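Local coordinates for aspartokinase (Synechocystis, PDB 3L76), which probably catalyses the ATP-dependent phosphorylation of the beta-carboxyl group of L-aspartate, and carries bound lysine and threonine at its ACT domains, at residues L288-I302 / F316-T330. Residues are numbered along the deposited sequence; the frame is centred on the assembly and turned at random.
Sequences LFRDIAQQQVDIDLI and FTVVKDLLNTAEAVT. With LYS (lysine), chain E.
Phe289 and Ile292 of helix 284-294 and Ile299 beyond it all meet Phe316 on the same side of its ring plane. The edge of Phe289 is directed at the face of Phe316 in an offset edge-to-face pair, centroids 5.7 Å apart and planes at 70°. Ile299 lays CD1 off-centre over the Phe316 ring as a CH-pi contact, 4.2 Å from the centroid, while Ile292 CD1 meets Phe316 CZ at 3.6 Å. With chi1 at 61°, Phe316 CG sits between its own backbone N and carbonyl carbon, which sets the ring against these side chains. A serine here would probably leave Phe289, Ile292 and Ile299 facing a gap in the core. This is the interior of an ACT domain, where helices 284-294 and 323-333 pack on antiparallel strands; Val329 reaches across between the two helices, its CG2 3.5 Å from Gln295 CG. At the neighbouring strand residue the contact turns polar. Thr317 OG1 accepts Leu301 N at 3.1 Å and is also hydrogen-bonded to Gln270, whereas Thr317 CG2 rests 3.8 Å from Leu301 CD1. Asp300 N donates to Thr317 O at 3.1 Å in a nearly straight bond (167°). These bonds tie the strand to the segment that helps to hold the bound lysine: its NZ donates to Asp300 O, and its alpha-amino N to Asp298 OD1 and Ile299 O, while Met537, Ala544 and Ser564 complete its hydrogen bonds.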
# COMPACT_ATOMS: atom_id res chain seq x y z
N LEU A 288 52.21 2.18 32.39
CA LEU A 288 52.52 0.93 31.70
C LEU A 288 52.71 1.14 30.20
O LEU A 288 53.77 0.86 29.64
CB LEU A 288 51.38 -0.07 31.91
CG LEU A 288 51.73 -1.56 32.03
CD1 LEU A 288 50.51 -2.43 31.67
CD2 LEU A 288 52.93 -1.95 31.19
N PHE A 289 51.67 1.63 29.54
CA PHE A 289 51.67 1.63 28.10
C PHE A 289 52.51 2.77 27.55
O PHE A 289 53.05 2.67 26.45
CB PHE A 289 50.23 1.62 27.54
CG PHE A 289 49.46 0.37 27.89
CD1 PHE A 289 49.70 -0.82 27.21
CD2 PHE A 289 48.53 0.38 28.91
CE1 PHE A 289 49.00 -1.97 27.53
CE2 PHE A 289 47.82 -0.78 29.24
CZ PHE A 289 48.06 -1.95 28.55
N ARG A 290 52.64 3.84 28.31
CA ARG A 290 53.54 4.91 27.90
C ARG A 290 54.96 4.36 27.75
O ARG A 290 55.57 4.51 26.70
CB ARG A 290 53.52 6.08 28.89
CG ARG A 290 52.36 7.04 28.71
CD ARG A 290 52.66 8.36 29.40
NE ARG A 290 53.16 8.14 30.76
CZ ARG A 290 52.53 8.53 31.87
NH1 ARG A 290 51.38 9.19 31.78
NH2 ARG A 290 53.06 8.27 33.05
N ASP A 291 55.46 3.69 28.78
CA ASP A 291 56.81 3.15 28.74
C ASP A 291 56.97 2.10 27.64
O ASP A 291 57.94 2.13 26.89
CB ASP A 291 57.25 2.58 30.09
CG ASP A 291 57.29 3.63 31.19
OD1 ASP A 291 57.31 4.84 30.86
OD2 ASP A 291 57.29 3.24 32.37
N ILE A 292 56.02 1.18 27.54
CA ILE A 292 56.05 0.20 26.46
C ILE A 292 56.15 0.85 25.08
O ILE A 292 56.88 0.38 24.20
CB ILE A 292 54.84 -0.73 26.49
CG1 ILE A 292 54.82 -1.53 27.79
CG2 ILE A 292 54.83 -1.67 25.28
CD1 ILE A 292 53.55 -2.34 28.02
N ALA A 293 55.44 1.96 24.89
CA ALA A 293 55.43 2.62 23.59
C ALA A 293 56.76 3.30 23.31
O ALA A 293 57.17 3.43 22.15
CB ALA A 293 54.28 3.60 23.51
N GLN A 294 57.44 3.74 24.36
CA GLN A 294 58.78 4.31 24.23
C GLN A 294 59.78 3.33 23.61
O GLN A 294 60.74 3.74 22.97
CB GLN A 294 59.29 4.83 25.57
CG GLN A 294 58.69 6.16 26.01
CD GLN A 294 59.16 6.57 27.40
OE1 GLN A 294 59.58 5.74 28.21
NE2 GLN A 294 59.10 7.87 27.68
N GLN A 295 59.55 2.04 23.81
CA GLN A 295 60.29 1.01 23.09
C GLN A 295 59.78 0.79 21.65
O GLN A 295 60.29 -0.08 20.94
CB GLN A 295 60.22 -0.31 23.84
CG GLN A 295 60.87 -0.27 25.20
CD GLN A 295 62.29 0.26 25.15
OE1 GLN A 295 62.64 1.20 25.88
NE2 GLN A 295 63.11 -0.33 24.29
N GLN A 296 58.79 1.57 21.23
CA GLN A 296 58.19 1.41 19.91
C GLN A 296 57.56 0.03 19.75
O GLN A 296 57.66 -0.58 18.68
CB GLN A 296 59.23 1.57 18.81
CG GLN A 296 59.88 2.91 18.72
CD GLN A 296 61.05 2.87 17.77
OE1 GLN A 296 60.87 2.74 16.56
NE2 GLN A 296 62.25 2.93 18.33
N VAL A 297 56.91 -0.45 20.82
CA VAL A 297 56.24 -1.75 20.81
C VAL A 297 54.76 -1.57 20.50
O VAL A 297 54.01 -1.04 21.31
CB VAL A 297 56.38 -2.45 22.18
CG1 VAL A 297 55.42 -3.64 22.29
CG2 VAL A 297 57.83 -2.86 22.45
N ASP A 298 54.34 -2.03 19.32
CA ASP A 298 52.93 -1.97 18.97
C ASP A 298 52.13 -3.03 19.71
O ASP A 298 52.57 -4.18 19.84
CB ASP A 298 52.72 -2.10 17.47
CG ASP A 298 51.27 -1.98 17.08
OD1 ASP A 298 50.69 -0.89 17.26
OD2 ASP A 298 50.71 -2.99 16.61
N ILE A 299 50.95 -2.65 20.18
CA ILE A 299 50.08 -3.57 20.92
C ILE A 299 48.76 -3.91 20.16
O ILE A 299 48.20 -3.07 19.47
CB ILE A 299 49.74 -2.99 22.30
CG1 ILE A 299 51.02 -2.76 23.11
CG2 ILE A 299 48.75 -3.88 23.05
CD1 ILE A 299 50.79 -2.64 24.58
N ASP A 300 48.30 -5.14 20.31
CA ASP A 300 47.00 -5.55 19.79
C ASP A 300 45.90 -5.53 20.86
O ASP A 300 45.29 -4.49 21.08
CB ASP A 300 47.07 -6.96 19.19
CG ASP A 300 45.73 -7.40 18.61
OD1 ASP A 300 44.94 -6.50 18.27
OD2 ASP A 300 45.47 -8.62 18.51
N LEU A 301 45.64 -6.67 21.50
CA LEU A 301 44.65 -6.75 22.56
C LEU A 301 45.06 -6.02 23.85
O LEU A 301 46.19 -6.13 24.32
CB LEU A 301 44.32 -8.21 22.89
CG LEU A 301 43.40 -9.01 21.97
CD1 LEU A 301 43.57 -10.50 22.23
CD2 LEU A 301 41.94 -8.59 22.14
N ILE A 302 44.13 -5.26 24.41
CA ILE A 302 44.25 -4.80 25.78
C ILE A 302 42.97 -5.18 26.54
O ILE A 302 41.86 -4.74 26.19
CB ILE A 302 44.52 -3.28 25.88
CG1 ILE A 302 45.74 -2.90 25.05
CG2 ILE A 302 44.70 -2.86 27.36
CD1 ILE A 302 46.08 -1.43 25.12
N PHE A 316 47.73 -7.65 27.83
CA PHE A 316 47.82 -7.21 26.45
C PHE A 316 48.49 -8.28 25.60
O PHE A 316 49.11 -9.20 26.13
CB PHE A 316 48.52 -5.85 26.32
CG PHE A 316 49.93 -5.84 26.82
CD1 PHE A 316 50.98 -6.11 25.98
CD2 PHE A 316 50.21 -5.52 28.14
CE1 PHE A 316 52.29 -6.08 26.44
CE2 PHE A 316 51.52 -5.50 28.60
CZ PHE A 316 52.55 -5.78 27.75
N THR A 317 48.33 -8.19 24.29
CA THR A 317 49.03 -9.11 23.41
C THR A 317 49.91 -8.37 22.45
O THR A 317 49.74 -7.19 22.19
CB THR A 317 48.09 -10.04 22.60
OG1 THR A 317 47.34 -9.28 21.64
CG2 THR A 317 47.17 -10.82 23.54
N VAL A 318 50.82 -9.13 21.88
CA VAL A 318 51.89 -8.59 21.11
C VAL A 318 52.24 -9.71 20.12
O VAL A 318 51.87 -10.87 20.32
CB VAL A 318 53.01 -8.28 22.15
CG1 VAL A 318 54.29 -9.07 21.95
CG2 VAL A 318 53.11 -6.78 22.51
N VAL A 319 52.89 -9.35 19.02
CA VAL A 319 53.38 -10.34 18.07
C VAL A 319 54.41 -11.25 18.75
O VAL A 319 55.21 -10.77 19.56
CB VAL A 319 53.98 -9.61 16.84
CG1 VAL A 319 55.09 -10.44 16.20
CG2 VAL A 319 52.86 -9.27 15.85
N LYS A 320 54.38 -12.54 18.44
CA LYS A 320 55.24 -13.54 19.08
C LYS A 320 56.72 -13.12 19.26
O LYS A 320 57.32 -13.35 20.32
CB LYS A 320 55.20 -14.87 18.31
CG LYS A 320 54.02 -15.77 18.65
CD LYS A 320 54.17 -17.15 17.99
CE LYS A 320 52.87 -17.95 18.06
NZ LYS A 320 52.08 -17.78 19.33
N ASP A 321 57.28 -12.52 18.22
CA ASP A 321 58.69 -12.14 18.18
C ASP A 321 59.00 -10.96 19.09
O ASP A 321 60.17 -10.66 19.38
CB ASP A 321 59.10 -11.78 16.75
CG ASP A 321 59.29 -13.00 15.88
OD1 ASP A 321 59.50 -14.11 16.42
OD2 ASP A 321 59.24 -12.86 14.64
N LEU A 322 57.95 -10.28 19.52
CA LEU A 322 58.09 -9.12 20.39
C LEU A 322 57.85 -9.45 21.86
O LEU A 322 58.07 -8.61 22.73
CB LEU A 322 57.13 -8.03 19.94
CG LEU A 322 57.82 -6.73 19.52
CD1 LEU A 322 59.21 -7.02 19.04
CD2 LEU A 322 57.03 -6.09 18.44
N LEU A 323 57.39 -10.67 22.14
CA LEU A 323 57.05 -11.06 23.51
C LEU A 323 58.21 -10.85 24.49
O LEU A 323 58.03 -10.30 25.58
CB LEU A 323 56.65 -12.53 23.56
CG LEU A 323 56.46 -12.98 25.01
CD1 LEU A 323 55.32 -12.20 25.62
CD2 LEU A 323 56.21 -14.48 25.09
N ASN A 324 59.40 -11.31 24.11
CA ASN A 324 60.58 -11.14 24.95
C ASN A 324 60.86 -9.67 25.25
O ASN A 324 61.04 -9.29 26.40
CB ASN A 324 61.81 -11.81 24.31
CG ASN A 324 61.79 -13.32 24.46
OD1 ASN A 324 60.97 -13.88 25.20
ND2 ASN A 324 62.69 -13.99 23.76
N THR A 325 60.91 -8.84 24.21
CA THR A 325 61.07 -7.41 24.42
C THR A 325 60.00 -6.91 25.37
O THR A 325 60.28 -6.24 26.35
CB THR A 325 60.92 -6.63 23.14
OG1 THR A 325 61.93 -7.03 22.20
CG2 THR A 325 61.05 -5.14 23.43
N ALA A 326 58.75 -7.26 25.05
CA ALA A 326 57.60 -6.75 25.79
C ALA A 326 57.62 -7.15 27.27
O ALA A 326 57.26 -6.36 28.14
CB ALA A 326 56.31 -7.20 25.11
N GLU A 327 58.05 -8.38 27.55
CA GLU A 327 58.14 -8.88 28.91
C GLU A 327 59.20 -8.11 29.71
O GLU A 327 58.96 -7.69 30.84
CB GLU A 327 58.46 -10.38 28.91
CG GLU A 327 58.73 -10.96 30.31
CD GLU A 327 59.14 -12.43 30.28
OE1 GLU A 327 59.07 -13.08 31.35
OE2 GLU A 327 59.52 -12.93 29.20
N ALA A 328 60.37 -7.94 29.10
CA ALA A 328 61.47 -7.26 29.76
C ALA A 328 61.09 -5.84 30.17
O ALA A 328 61.29 -5.44 31.31
CB ALA A 328 62.71 -7.27 28.88
N VAL A 329 60.53 -5.08 29.23
CA VAL A 329 60.12 -3.70 29.49
C VAL A 329 59.08 -3.64 30.60
O VAL A 329 59.15 -2.80 31.50
CB VAL A 329 59.51 -3.04 28.25
CG1 VAL A 329 59.20 -1.58 28.56
CG2 VAL A 329 60.46 -3.16 27.07
N THR A 330 58.09 -4.52 30.51
CA THR A 330 57.05 -4.61 31.53
C THR A 330 57.67 -4.96 32.88
O THR A 330 57.34 -4.34 33.90
CB THR A 330 55.95 -5.63 31.13
OG1 THR A 330 55.37 -5.26 29.87
CG2 THR A 330 54.84 -5.69 32.19
N LYS E . 48.16 -0.71 18.47
CA LYS E . 47.85 0.47 19.27
C LYS E . 48.93 0.67 20.34
O LYS E . 49.85 -0.14 20.48
CB LYS E . 46.45 0.36 19.90
CG LYS E . 46.21 -0.90 20.75
CD LYS E . 44.79 -0.92 21.34
CE LYS E . 43.74 -1.30 20.29
NZ LYS E . 44.10 -2.61 19.63
OXT LYS E . 48.92 1.67 21.07
O HOH W 1 53.31 -6.74 18.11